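Local coordinates for protein siroheme decarboxylase (Hydrogenobacter thermophilus, PDB 4CH7) that decarboxylates siroheme to didecarboxysiroheme in heme d1 biosynthesis, releasing two molecules of carbon dioxide, at residues 82-87 and 121-126; 254-259 and 288-293. One frame throughout, in Å; residues are numbered along the deposited sequence.

Overall arrangement
Contacts 1 and 2 occupy corresponding places in the two AsnC-like ligand-binding domains of the chain. In each, the end of the first helix of the domain, or the loop just after it, meets the second helix, with two strands between them in sequence. The two lie about 33 Å apart, centre to centre, and do not touch. Contact 1 is partly buried: helix packs on helix, a phenylalanine meets a selenomethionine and an arginine, and the C-terminal helix 323-335 adds to the cluster. Contact 2 is a surface contact, in which a leucine fits against a beta turn. Neither has a hydrogen bond between its segments.

Contact 1 of 2, residues 82-87 and 121-126; sequences ANFVNA and RLMAER
The ring of F84 spans the gap between helices 75-87 and 116-126 and meets M123 and R126, two residues set one helical turn apart on the second helix. With CG anti to the backbone N (chi1 172°), the ring is carried straight out from its own helix, and its far end does all the touching. CE2 reaches M123 CG at 4.0 Å, and this CG lies at the ring edge, close to the ring plane. On the neighbouring part of the ring, CE1 stands 3.8 Å from R126 CG and CZ 3.9 Å from the same methylene.

M123 is buried, and its long apolar chain runs extended beyond CG; the side chain also touches F105 and L107 of the beta-sheet. R126 contributes the aliphatic root of its side chain. The chain then bends at chi2 (67°), and the guanidinium plane is inclined 59° to the ring; as the touching is done by CG, this is apolar packing. Arginine suits such an exposed margin because its methylenes can pack against a ring while its charge stays at the surface.

Were F84 cut back to an alanine, M123 CG and R126 CG would probably lose the ring that packs against them, leaving a gap between the two helices. Helix 323-335 adds to this cluster, with L331 on F84 and W327 on M123. One residue on, V85 touches L103 and F105 of strand 103-109, so this part of the first helix faces both its neighbour and the sheet. Two helices lying side by side on an antiparallel sheet are characteristic of the ferredoxin-like fold of AsnC-like ligand-binding domains, two of which close a barrel within this one chain.

Contact 2 of 2, residues 254-259 and 288-293; sequences AGFKGV and KLLAET
Apolar contacts centre on L290, whose two methyl groups divide the work against the loop 254-259. CD1 packs on F256, 3.6 Å from CD1 of the ring, while the two side chains run past each other in opposite directions. CD2 goes to the turn, lying 3.9 Å from V259 CG2. Branched leucine suits this place, since one residue can meet an aromatic ring and a valine at once; having CG anti to the backbone N (chi1 169°) places both methyls against the loop.

The backbone supplies a second surface: L290 CD2 lies 3.7 Å from K257 O. This wall is a type II beta turn from F256 to V259, closed by the bond from V259 N to F256 O at 3.3 Å. G258 suits it doubly, because a CB there would be jammed against the preceding carbonyl oxygen and would also sit tight against L290 CD2.

No hydrogen bond joins the two segments. The backbone of G258 bonds to that of H280, and on the helix T293 OG1 joins T293 N on L289 O, approaching from above the carbonyl plane.

Y252 meets F256 edge-to-face. The turn leads from helix 246-254 into strand 259-264 beside helix 284-297, a helix-to-strand connection of the ferredoxin-like AsnC-type domain.

Contact 1 of 2, residues 82-87 and 121-126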
loop_
_atom_site.group_PDB
_atom_site.type_symbol
_atom_site.label_atom_id
_atom_site.label_comp_id
_atom_site.label_asym_id
_atom_site.label_seq_id
_atom_site.Cartn_x
_atom_site.Cartn_y
_atom_site.Cartn_z
ATOM N N ALA A 82 10.507 -14.103 10.530
ATOM C CA ALA A 82 10.069 -13.558 9.247
ATOM C C ALA A 82 8.919 -14.358 8.640
ATOM O O ALA A 82 7.950 -13.784 8.139
ATOM C CB ALA A 82 11.236 -13.494 8.278
ATOM N N ASN A 83 9.039 -15.682 8.680
ATOM C CA ASN A 83 8.003 -16.561 8.151
ATOM C C ASN A 83 6.719 -16.495 8.976
ATOM O O ASN A 83 5.622 -16.672 8.446
ATOM C CB ASN A 83 8.509 -18.003 8.067
ATOM C CG ASN A 83 9.890 -18.101 7.448
ATOM O OD1 ASN A 83 10.085 -17.769 6.279
ATOM N ND2 ASN A 83 10.856 -18.562 8.230
ATOM N N PHE A 84 6.859 -16.247 10.275
ATOM C CA PHE A 84 5.702 -16.041 11.139
ATOM C C PHE A 84 4.948 -14.786 10.706
ATOM O O PHE A 84 3.721 -14.786 10.611
ATOM C CB PHE A 84 6.132 -15.911 12.602
ATOM C CG PHE A 84 5.013 -15.515 13.526
ATOM C CD1 PHE A 84 4.129 -16.468 14.014
ATOM C CD2 PHE A 84 4.840 -14.191 13.902
ATOM C CE1 PHE A 84 3.092 -16.108 14.863
ATOM C CE2 PHE A 84 3.808 -13.821 14.751
ATOM C CZ PHE A 84 2.932 -14.782 15.231
ATOM N N VAL A 85 5.701 -13.720 10.449
ATOM C CA VAL A 85 5.135 -12.447 10.011
ATOM C C VAL A 85 4.376 -12.594 8.691
ATOM O O VAL A 85 3.247 -12.112 8.557
ATOM C CB VAL A 85 6.231 -11.375 9.856
ATOM C CG1 VAL A 85 5.658 -10.106 9.253
ATOM C CG2 VAL A 85 6.878 -11.080 11.197
ATOM N N ASN A 86 5.002 -13.268 7.729
ATOM C CA ASN A 86 4.407 -13.495 6.415
ATOM C C ASN A 86 3.059 -14.209 6.491
ATOM O O ASN A 86 2.186 -13.993 5.654
ATOM C CB ASN A 86 5.366 -14.295 5.528
ATOM C CG ASN A 86 6.691 -13.588 5.313
ATOM O OD1 ASN A 86 6.753 -12.362 5.256
ATOM N ND2 ASN A 86 7.762 -14.363 5.186
ATOM N N ALA A 87 2.901 -15.061 7.501
ATOM C CA ALA A 87 1.656 -15.796 7.710
ATOM C C ALA A 87 0.465 -14.870 7.949
ATOM O O ALA A 87 -0.668 -15.203 7.597
ATOM C CB ALA A 87 1.809 -16.774 8.866
ATOM N N ARG A 121 1.611 -6.781 19.832
ATOM C CA ARG A 121 2.029 -7.230 21.160
ATOM C C ARG A 121 1.989 -8.752 21.229
ATOM O O ARG A 121 2.936 -9.397 21.685
ATOM C CB ARG A 121 1.129 -6.633 22.250
ATOM C CG ARG A 121 1.316 -7.264 23.626
ATOM C CD ARG A 121 0.432 -6.609 24.681
ATOM N NE ARG A 121 -0.976 -6.573 24.293
ATOM C CZ ARG A 121 -1.834 -7.570 24.489
ATOM N NH1 ARG A 121 -1.434 -8.695 25.064
ATOM N NH2 ARG A 121 -3.096 -7.448 24.108
ATOM N N LEU A 122 0.885 -9.314 20.749
ATOM C CA LEU A 122 0.703 -10.757 20.706
ATOM C C LEU A 122 1.687 -11.416 19.739
ATOM O O LEU A 122 2.181 -12.512 20.004
ATOM C CB LEU A 122 -0.742 -11.088 20.332
ATOM C CG LEU A 122 -1.771 -10.590 21.347
ATOM C CD1 LEU A 122 -3.185 -10.670 20.802
ATOM C CD2 LEU A 122 -1.651 -11.373 22.640
HETATM N N MSE A 123 1.972 -10.739 18.628
HETATM C CA MSE A 123 2.976 -11.201 17.673
HETATM C C MSE A 123 4.347 -11.254 18.338
HETATM O O MSE A 123 5.027 -12.278 18.310
HETATM C CB MSE A 123 3.052 -10.258 16.469
HETATM C CG MSE A 123 1.929 -10.385 15.442
HETATM SE SE MSE A 123 2.179 -9.036 14.056
HETATM C CE MSE A 123 0.689 -9.415 12.908
ATOM N N ALA A 124 4.747 -10.135 18.933
ATOM C CA ALA A 124 6.048 -10.019 19.585
ATOM C C ALA A 124 6.183 -10.970 20.769
ATOM O O ALA A 124 7.258 -11.512 21.016
ATOM C CB ALA A 124 6.286 -8.587 20.029
ATOM N N GLU A 125 5.091 -11.161 21.505
ATOM C CA GLU A 125 5.084 -12.076 22.641
ATOM C C GLU A 125 5.297 -13.518 22.178
ATOM O O GLU A 125 6.084 -14.264 22.765
ATOM C CB GLU A 125 3.765 -11.964 23.409
ATOM C CG GLU A 125 3.676 -12.892 24.613
ATOM C CD GLU A 125 2.261 -13.060 25.127
ATOM O OE1 GLU A 125 1.414 -12.190 24.841
ATOM O OE2 GLU A 125 2.000 -14.066 25.818
ATOM N N ARG A 126 4.582 -13.896 21.122
ATOM C CA ARG A 126 4.674 -15.233 20.539
ATOM C C ARG A 126 6.058 -15.498 19.945
ATOM O O ARG A 126 6.606 -16.596 20.082
ATOM C CB ARG A 126 3.588 -15.404 19.470
ATOM C CG ARG A 126 3.735 -16.632 18.582
ATOM C CD ARG A 126 3.527 -17.926 19.350
ATOM N NE ARG A 126 3.636 -19.093 18.480
ATOM C CZ ARG A 126 3.834 -20.333 18.914
ATOM N NH1 ARG A 126 3.953 -20.570 20.212
ATOM N NH2 ARG A 126 3.922 -21.334 18.051
#

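Contact 2 of 2, residues 254-259 and 288-293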
loop_
_atom_site.group_PDB
_atom_site.type_symbol
_atom_site.label_atom_id
_atom_site.label_comp_id
_atom_site.label_asym_id
_atom_site.label_seq_id
_atom_site.Cartn_x
_atom_site.Cartn_y
_atom_site.Cartn_z
ATOM N N ALA A 254 12.423 14.522 -3.391
ATOM C CA ALA A 254 11.597 13.959 -4.457
ATOM C C ALA A 254 12.143 14.260 -5.853
ATOM O O ALA A 254 11.821 13.561 -6.814
ATOM C CB ALA A 254 10.167 14.455 -4.335
ATOM N N GLY A 255 12.961 15.303 -5.961
ATOM C CA GLY A 255 13.512 15.705 -7.243
ATOM C C GLY A 255 14.653 14.831 -7.730
ATOM O O GLY A 255 15.061 14.922 -8.889
ATOM N N PHE A 256 15.163 13.972 -6.853
ATOM C CA PHE A 256 16.328 13.157 -7.184
ATOM C C PHE A 256 15.986 11.814 -7.821
ATOM O O PHE A 256 15.043 11.137 -7.402
ATOM C CB PHE A 256 17.186 12.918 -5.940
ATOM C CG PHE A 256 17.986 14.113 -5.516
ATOM C CD1 PHE A 256 19.251 14.335 -6.040
ATOM C CD2 PHE A 256 17.479 15.010 -4.586
ATOM C CE1 PHE A 256 19.995 15.435 -5.652
ATOM C CE2 PHE A 256 18.216 16.115 -4.190
ATOM C CZ PHE A 256 19.476 16.328 -4.725
ATOM N N LYS A 257 16.762 11.440 -8.836
ATOM C CA LYS A 257 16.735 10.079 -9.358
ATOM C C LYS A 257 17.213 9.168 -8.244
ATOM O O LYS A 257 18.137 9.516 -7.508
ATOM C CB LYS A 257 17.659 9.938 -10.567
ATOM C CG LYS A 257 17.170 10.651 -11.817
ATOM C CD LYS A 257 18.191 10.537 -12.935
ATOM C CE LYS A 257 17.728 11.275 -14.181
ATOM N NZ LYS A 257 18.864 11.595 -15.085
ATOM N N GLY A 258 16.584 8.007 -8.109
ATOM C CA GLY A 258 16.927 7.106 -7.029
ATOM C C GLY A 258 16.017 7.277 -5.828
ATOM O O GLY A 258 16.138 6.545 -4.845
ATOM N N VAL A 259 15.112 8.251 -5.902
ATOM C CA VAL A 259 14.144 8.482 -4.833
ATOM C C VAL A 259 12.716 8.229 -5.311
ATOM O O VAL A 259 12.250 8.868 -6.255
ATOM C CB VAL A 259 14.237 9.917 -4.279
ATOM C CG1 VAL A 259 13.086 10.191 -3.321
ATOM C CG2 VAL A 259 15.571 10.134 -3.590
ATOM N N LYS A 288 24.332 5.837 -0.604
ATOM C CA LYS A 288 25.043 6.571 0.440
ATOM C C LYS A 288 25.455 7.961 -0.032
ATOM O O LYS A 288 25.304 8.941 0.696
ATOM C CB LYS A 288 26.280 5.795 0.902
ATOM C CG LYS A 288 25.995 4.659 1.878
ATOM C CD LYS A 288 27.292 4.046 2.400
ATOM C CE LYS A 288 27.023 2.922 3.391
ATOM N NZ LYS A 288 28.280 2.261 3.847
ATOM N N LEU A 289 25.976 8.033 -1.254
ATOM C CA LEU A 289 26.353 9.301 -1.873
ATOM C C LEU A 289 25.159 10.249 -1.952
ATOM O O LEU A 289 25.244 11.405 -1.530
ATOM C CB LEU A 289 26.923 9.059 -3.273
ATOM C CG LEU A 289 28.444 8.983 -3.417
ATOM C CD1 LEU A 289 29.053 8.090 -2.350
ATOM C CD2 LEU A 289 28.833 8.489 -4.804
ATOM N N LEU A 290 24.051 9.747 -2.490
ATOM C CA LEU A 290 22.819 10.521 -2.625
ATOM C C LEU A 290 22.323 11.042 -1.276
ATOM O O LEU A 290 21.893 12.189 -1.164
ATOM C CB LEU A 290 21.737 9.669 -3.298
ATOM C CG LEU A 290 20.303 10.203 -3.308
ATOM C CD1 LEU A 290 20.231 11.557 -3.989
ATOM C CD2 LEU A 290 19.360 9.213 -3.979
ATOM N N ALA A 291 22.388 10.191 -0.258
ATOM C CA ALA A 291 21.977 10.571 1.089
ATOM C C ALA A 291 22.904 11.639 1.668
ATOM O O ALA A 291 22.443 12.609 2.272
ATOM C CB ALA A 291 21.940 9.350 1.991
ATOM N N GLU A 292 24.210 11.446 1.490
ATOM C CA GLU A 292 25.214 12.401 1.961
ATOM C C GLU A 292 25.030 13.787 1.338
ATOM O O GLU A 292 25.208 14.806 2.009
ATOM C CB GLU A 292 26.630 11.883 1.675
ATOM C CG GLU A 292 27.083 10.721 2.560
ATOM C CD GLU A 292 28.401 10.118 2.105
ATOM O OE1 GLU A 292 28.818 10.382 0.957
ATOM O OE2 GLU A 292 29.022 9.380 2.898
ATOM N N THR A 293 24.679 13.816 0.055
ATOM C CA THR A 293 24.415 15.065 -0.655
ATOM C C THR A 293 23.242 15.804 -0.016
ATOM O O THR A 293 23.344 16.987 0.316
ATOM C CB THR A 293 24.094 14.808 -2.139
ATOM O OG1 THR A 293 25.139 14.027 -2.734
ATOM C CG2 THR A 293 23.950 16.121 -2.892
#